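Local coordinates for protein oxidoreductase (Ralstonia eutropha, PDB 3HJ9) that binds flavin mononucleotide and probably acts as an oxidoreductase of the nitroreductase family, at residues A[27-32]-A[103-108]; A[146-149]-A[155-158]. All blocks are in the same frame, centred on the assembly; numbering follows the deposited sequence.

Contact 1 of 2, residues A[27-32]-A[103-108]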
loop_
_atom_site.group_PDB
_atom_site.type_symbol
_atom_site.label_atom_id
_atom_site.label_comp_id
_atom_site.label_asym_id
_atom_site.label_seq_id
_atom_site.Cartn_x
_atom_site.Cartn_y
_atom_site.Cartn_z
ATOM N N ARG A 27 10.661 -5.275 28.575
ATOM C CA ARG A 27 9.348 -5.875 28.318
ATOM C C ARG A 27 8.423 -4.957 27.495
ATOM O O ARG A 27 7.706 -5.430 26.611
ATOM C CB ARG A 27 8.690 -6.305 29.647
ATOM C CG ARG A 27 7.443 -7.119 29.447
ATOM C CD ARG A 27 6.997 -7.844 30.702
ATOM N NE ARG A 27 5.771 -8.578 30.396
ATOM C CZ ARG A 27 4.546 -8.033 30.305
ATOM N NH1 ARG A 27 4.331 -6.722 30.523
ATOM N NH2 ARG A 27 3.505 -8.816 29.999
ATOM N N VAL A 28 8.470 -3.656 27.798
ATOM C CA VAL A 28 7.692 -2.642 27.105
ATOM C C VAL A 28 8.562 -1.430 26.810
ATOM O O VAL A 28 9.299 -0.992 27.680
ATOM C CB VAL A 28 6.487 -2.161 27.956
ATOM C CG1 VAL A 28 5.703 -1.065 27.240
ATOM C CG2 VAL A 28 5.585 -3.314 28.301
ATOM N N ILE A 29 8.501 -0.917 25.579
ATOM C CA ILE A 29 9.142 0.349 25.229
ATOM C C ILE A 29 7.988 1.337 24.965
ATOM O O ILE A 29 7.177 1.098 24.072
ATOM C CB ILE A 29 10.071 0.268 24.012
ATOM C CG1 ILE A 29 11.202 -0.742 24.249
ATOM C CG2 ILE A 29 10.685 1.649 23.725
ATOM C CD1 ILE A 29 12.072 -0.992 23.030
ATOM N N THR A 30 7.885 2.382 25.801
ATOM C CA THR A 30 6.864 3.420 25.625
ATOM C C THR A 30 7.411 4.395 24.585
ATOM O O THR A 30 8.605 4.707 24.570
ATOM C CB THR A 30 6.521 4.137 26.935
ATOM O OG1 THR A 30 7.730 4.590 27.548
ATOM C CG2 THR A 30 5.795 3.186 27.890
ATOM N N LEU A 31 6.549 4.849 23.700
ATOM C CA LEU A 31 6.919 5.746 22.617
ATOM C C LEU A 31 6.305 7.126 22.868
ATOM O O LEU A 31 5.178 7.214 23.371
ATOM C CB LEU A 31 6.383 5.185 21.307
ATOM C CG LEU A 31 6.868 3.797 20.893
ATOM C CD1 LEU A 31 6.006 3.265 19.787
ATOM C CD2 LEU A 31 8.362 3.842 20.462
ATOM N N PRO A 32 7.020 8.209 22.488
ATOM C CA PRO A 32 6.446 9.548 22.681
ATOM C C PRO A 32 5.313 9.816 21.704
ATOM O O PRO A 32 5.213 9.133 20.663
ATOM C CB PRO A 32 7.645 10.474 22.436
ATOM C CG PRO A 32 8.497 9.717 21.503
ATOM C CD PRO A 32 8.392 8.298 21.950
ATOM N N GLY A 103 15.778 -6.728 20.586
ATOM C CA GLY A 103 14.637 -7.633 20.626
ATOM C C GLY A 103 13.621 -7.457 19.520
ATOM O O GLY A 103 13.646 -6.438 18.818
ATOM N N LEU A 104 12.778 -8.485 19.350
ATOM C CA LEU A 104 11.640 -8.457 18.431
ATOM C C LEU A 104 10.454 -7.963 19.256
ATOM O O LEU A 104 10.110 -8.588 20.279
ATOM C CB LEU A 104 11.313 -9.839 17.830
ATOM C CG LEU A 104 10.043 -9.898 16.929
ATOM C CD1 LEU A 104 10.234 -9.146 15.602
ATOM C CD2 LEU A 104 9.604 -11.332 16.708
ATOM N N TYR A 105 9.801 -6.903 18.784
ATOM C CA TYR A 105 8.645 -6.311 19.448
ATOM C C TYR A 105 7.418 -6.279 18.576
ATOM O O TYR A 105 7.551 -6.238 17.368
ATOM C CB TYR A 105 8.963 -4.863 19.865
ATOM C CG TYR A 105 9.963 -4.776 20.984
ATOM C CD1 TYR A 105 11.331 -4.902 20.731
ATOM C CD2 TYR A 105 9.548 -4.609 22.303
ATOM C CE1 TYR A 105 12.278 -4.858 21.793
ATOM C CE2 TYR A 105 10.478 -4.549 23.361
ATOM C CZ TYR A 105 11.820 -4.669 23.108
ATOM O OH TYR A 105 12.692 -4.620 24.160
ATOM N N ARG A 106 6.238 -6.286 19.205
ATOM C CA ARG A 106 4.972 -6.077 18.519
ATOM C C ARG A 106 4.512 -4.658 18.891
ATOM O O ARG A 106 4.472 -4.287 20.076
ATOM C CB ARG A 106 3.891 -7.085 18.910
ATOM C CG ARG A 106 2.641 -7.000 18.016
ATOM C CD ARG A 106 1.631 -8.048 18.361
ATOM N NE ARG A 106 1.133 -7.874 19.719
ATOM C CZ ARG A 106 0.435 -8.782 20.419
ATOM N NH1 ARG A 106 0.095 -9.972 19.906
ATOM N NH2 ARG A 106 0.053 -8.484 21.664
ATOM N N TYR A 107 4.172 -3.881 17.865
ATOM C CA TYR A 107 3.633 -2.546 18.040
ATOM C C TYR A 107 2.154 -2.649 18.401
ATOM O O TYR A 107 1.395 -3.285 17.691
ATOM C CB TYR A 107 3.805 -1.718 16.770
ATOM C CG TYR A 107 3.166 -0.369 16.855
ATOM C CD1 TYR A 107 3.641 0.592 17.747
ATOM C CD2 TYR A 107 2.092 -0.018 16.022
ATOM C CE1 TYR A 107 3.039 1.876 17.826
ATOM C CE2 TYR A 107 1.510 1.267 16.083
ATOM C CZ TYR A 107 1.983 2.198 16.994
ATOM O OH TYR A 107 1.405 3.439 17.069
ATOM N N ASP A 108 1.771 -2.009 19.500
ATOM C CA ASP A 108 0.398 -1.936 19.975
ATOM C C ASP A 108 -0.081 -0.514 19.604
ATOM O O ASP A 108 0.320 0.448 20.259
ATOM C CB ASP A 108 0.366 -2.168 21.485
ATOM C CG ASP A 108 -1.004 -2.029 22.086
ATOM O OD1 ASP A 108 -2.007 -1.734 21.409
ATOM O OD2 ASP A 108 -1.070 -2.203 23.306
#

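Contact 2 of 2, residues A[146-149]-A[155-158]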
loop_
_atom_site.group_PDB
_atom_site.type_symbol
_atom_site.label_atom_id
_atom_site.label_comp_id
_atom_site.label_asym_id
_atom_site.label_seq_id
_atom_site.Cartn_x
_atom_site.Cartn_y
_atom_site.Cartn_z
ATOM N N GLY A 146 -6.852 -15.518 12.141
ATOM C CA GLY A 146 -7.965 -15.611 13.098
ATOM C C GLY A 146 -9.006 -14.502 12.965
ATOM O O GLY A 146 -10.157 -14.732 13.253
ATOM N N ARG A 147 -8.599 -13.322 12.490
ATOM C CA ARG A 147 -9.490 -12.175 12.260
ATOM C C ARG A 147 -10.028 -12.089 10.812
ATOM O O ARG A 147 -10.723 -11.113 10.472
ATOM C CB ARG A 147 -8.764 -10.877 12.598
ATOM C CG ARG A 147 -8.267 -10.788 14.049
ATOM C CD ARG A 147 -7.218 -9.720 14.194
ATOM N NE ARG A 147 -6.292 -9.965 15.312
ATOM C CZ ARG A 147 -5.093 -9.368 15.486
ATOM N NH1 ARG A 147 -4.613 -8.441 14.633
ATOM N NH2 ARG A 147 -4.348 -9.711 16.551
HETATM N N MSE A 148 -9.757 -13.103 9.978
HETATM C CA MSE A 148 -10.180 -13.101 8.564
HETATM C C MSE A 148 -11.188 -14.183 8.198
HETATM O O MSE A 148 -11.538 -14.321 7.015
HETATM C CB MSE A 148 -8.938 -13.244 7.664
HETATM C CG MSE A 148 -7.850 -12.215 7.954
HETATM SE SE MSE A 148 -6.580 -11.986 6.451
HETATM C CE MSE A 148 -7.830 -11.285 5.205
ATOM N N GLN A 149 -11.668 -14.941 9.192
ATOM C CA GLN A 149 -12.553 -16.058 8.927
ATOM C C GLN A 149 -13.926 -15.669 8.398
ATOM O O GLN A 149 -14.566 -16.516 7.805
ATOM C CB GLN A 149 -12.633 -17.036 10.105
ATOM C CG GLN A 149 -11.280 -17.632 10.518
ATOM C CD GLN A 149 -10.545 -18.369 9.372
ATOM O OE1 GLN A 149 -10.998 -19.423 8.905
ATOM N NE2 GLN A 149 -9.390 -17.827 8.945
ATOM N N LEU A 155 -9.867 -14.461 -1.189
ATOM C CA LEU A 155 -9.480 -13.038 -1.138
ATOM C C LEU A 155 -8.589 -12.661 0.025
ATOM O O LEU A 155 -8.115 -11.523 0.028
ATOM C CB LEU A 155 -10.726 -12.134 -1.129
ATOM C CG LEU A 155 -11.591 -12.173 -2.375
ATOM C CD1 LEU A 155 -12.862 -11.382 -2.156
ATOM C CD2 LEU A 155 -10.803 -11.638 -3.545
ATOM N N ARG A 156 -8.318 -13.587 0.964
ATOM C CA ARG A 156 -7.523 -13.278 2.155
ATOM C C ARG A 156 -6.093 -12.860 1.853
ATOM O O ARG A 156 -5.601 -11.912 2.482
ATOM C CB ARG A 156 -7.517 -14.410 3.181
ATOM C CG ARG A 156 -8.871 -14.669 3.770
ATOM C CD ARG A 156 -8.856 -15.873 4.666
ATOM N NE ARG A 156 -10.226 -16.286 4.908
ATOM C CZ ARG A 156 -10.636 -17.483 5.305
ATOM N NH1 ARG A 156 -9.777 -18.493 5.543
ATOM N NH2 ARG A 156 -11.946 -17.674 5.450
ATOM N N GLU A 157 -5.440 -13.547 0.909
ATOM C CA GLU A 157 -4.049 -13.171 0.562
ATOM C C GLU A 157 -4.045 -11.790 -0.069
ATOM O O GLU A 157 -3.180 -10.993 0.276
ATOM C CB GLU A 157 -3.313 -14.178 -0.335
ATOM C CG GLU A 157 -1.840 -13.760 -0.646
ATOM C CD GLU A 157 -0.974 -13.541 0.599
ATOM O OE1 GLU A 157 -0.574 -14.538 1.223
ATOM O OE2 GLU A 157 -0.639 -12.367 0.929
ATOM N N THR A 158 -5.016 -11.488 -0.948
ATOM C CA THR A 158 -5.118 -10.147 -1.556
ATOM C C THR A 158 -5.362 -9.055 -0.483
ATOM O O THR A 158 -4.720 -8.013 -0.493
ATOM C CB THR A 158 -6.244 -10.060 -2.585
ATOM O OG1 THR A 158 -6.028 -11.036 -3.617
ATOM C CG2 THR A 158 -6.324 -8.657 -3.214
#

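Contact 1 of 2, residues A[27-32]-A[103-108]
The Tyr105 ring carries the end of Ile29 over one of its faces, whereas the Tyr107 ring is met at its edge by Leu31. Over Tyr105, the methyl CD1 of Ile29 stands 4.0 Å from the ring centroid and 24° off the ring normal, a CH-pi contact displaced toward the phenol end: its closest approach is to Tyr105 CZ, with Ile29 CD1 to Tyr105 CZ at 3.7 Å. CG1 of Ile29 follows behind, 4.0 Å from Tyr105 CE2, and the two side chains cross at about a right angle. This reach depends on Ile29 holding CG1 anti to its carbonyl carbon (chi1 -60°) with chi2 extended, which sends CD1 out across the ring. The phenol oxygen of Tyr105 is hydrogen-bonded to the backbone carbonyl of Glu26, just before Arg27, and this bond ties the far end of the ring to the chain it packs against. At Tyr107 the approach is different: CD1 of Leu31 lies near the ring plane, 3.8 Å from Tyr107 CE1. The hydroxyl of Tyr107 is hydrogen-bonded to ND1 of His112, while Leu69 and Ala73 of helix 62-73 pack on the same residue. Strands 28-30 and 103-108 are not neighbours in the sheet; strand 113-116 runs between them, antiparallel to both, and its Leu114 touches Ile29, Tyr105 and Tyr107. The contact is thus apolar packing across an intervening strand of the antiparallel sheet in a nitroreductase-family flavoprotein, toward the edge formed, within this chain, by strand 28-30.

Contact 2 of 2, residues A[146-149]-A[155-158]
NH2 of Arg156 donates a hydrogen bond to the carbonyl of Met151 in the intervening loop, while the rest of the side chain lies against Met148, a selenomethionine here, and Gln149. The carbonyl oxygen of Met148 lies close to the guanidinium, with Met148 O and Arg156 NE 3.2 Å apart. NE2 of Gln149 sits over one guanidinium face, offset toward its rim and 3.5 Å from Arg156 NH1, with the amide plane tilted 58° to it. Both atoms are donors and make no hydrogen bond to each other; the amide nitrogen instead gives its hydrogen bond to the carbonyl of His145. Nearer the backbone, the aliphatic part of Arg156, extended from CG to NE, runs alongside Met148, the two chains pointing opposite ways. The bend of Met148 at chi3 (65°) turns its methyl back onto the first turn of the helix, with Met148 CE 3.7 Å from Arg156 CB and 3.6 Å from Arg156 O. Phe159 and Ser160 of the same helix and Val93 also pack on this buried side chain, which comes within about 8 Å of the bound flavin mononucleotide. The arrangement is a local strand-to-helix connection, in which the loop after strand 137-144 folds back on the start of helix 156-177 beside the flavin site.

Contact 1 and contact 2 lie in different parts of the subunit, their centres about 26 Å apart and their nearest atoms about 6 Å apart without touching. Both are partly buried, but they share no helix or strand. Contact 1 joins segments 71 residues apart in sequence and is apolar, its side chains packed around Leu114 of strand 113-116 with helix 62-73 against Tyr107; contact 2 closes a short loop and mixes aliphatic packing with carbonyl, amide and guanidinium groups. Their surroundings differ too: 27-32 and 103-108 lie away from the annotated sites and are not touched by the second subunit, whereas Leu155, Glu157 and Thr158 touch that subunit and Met148 comes near the flavin.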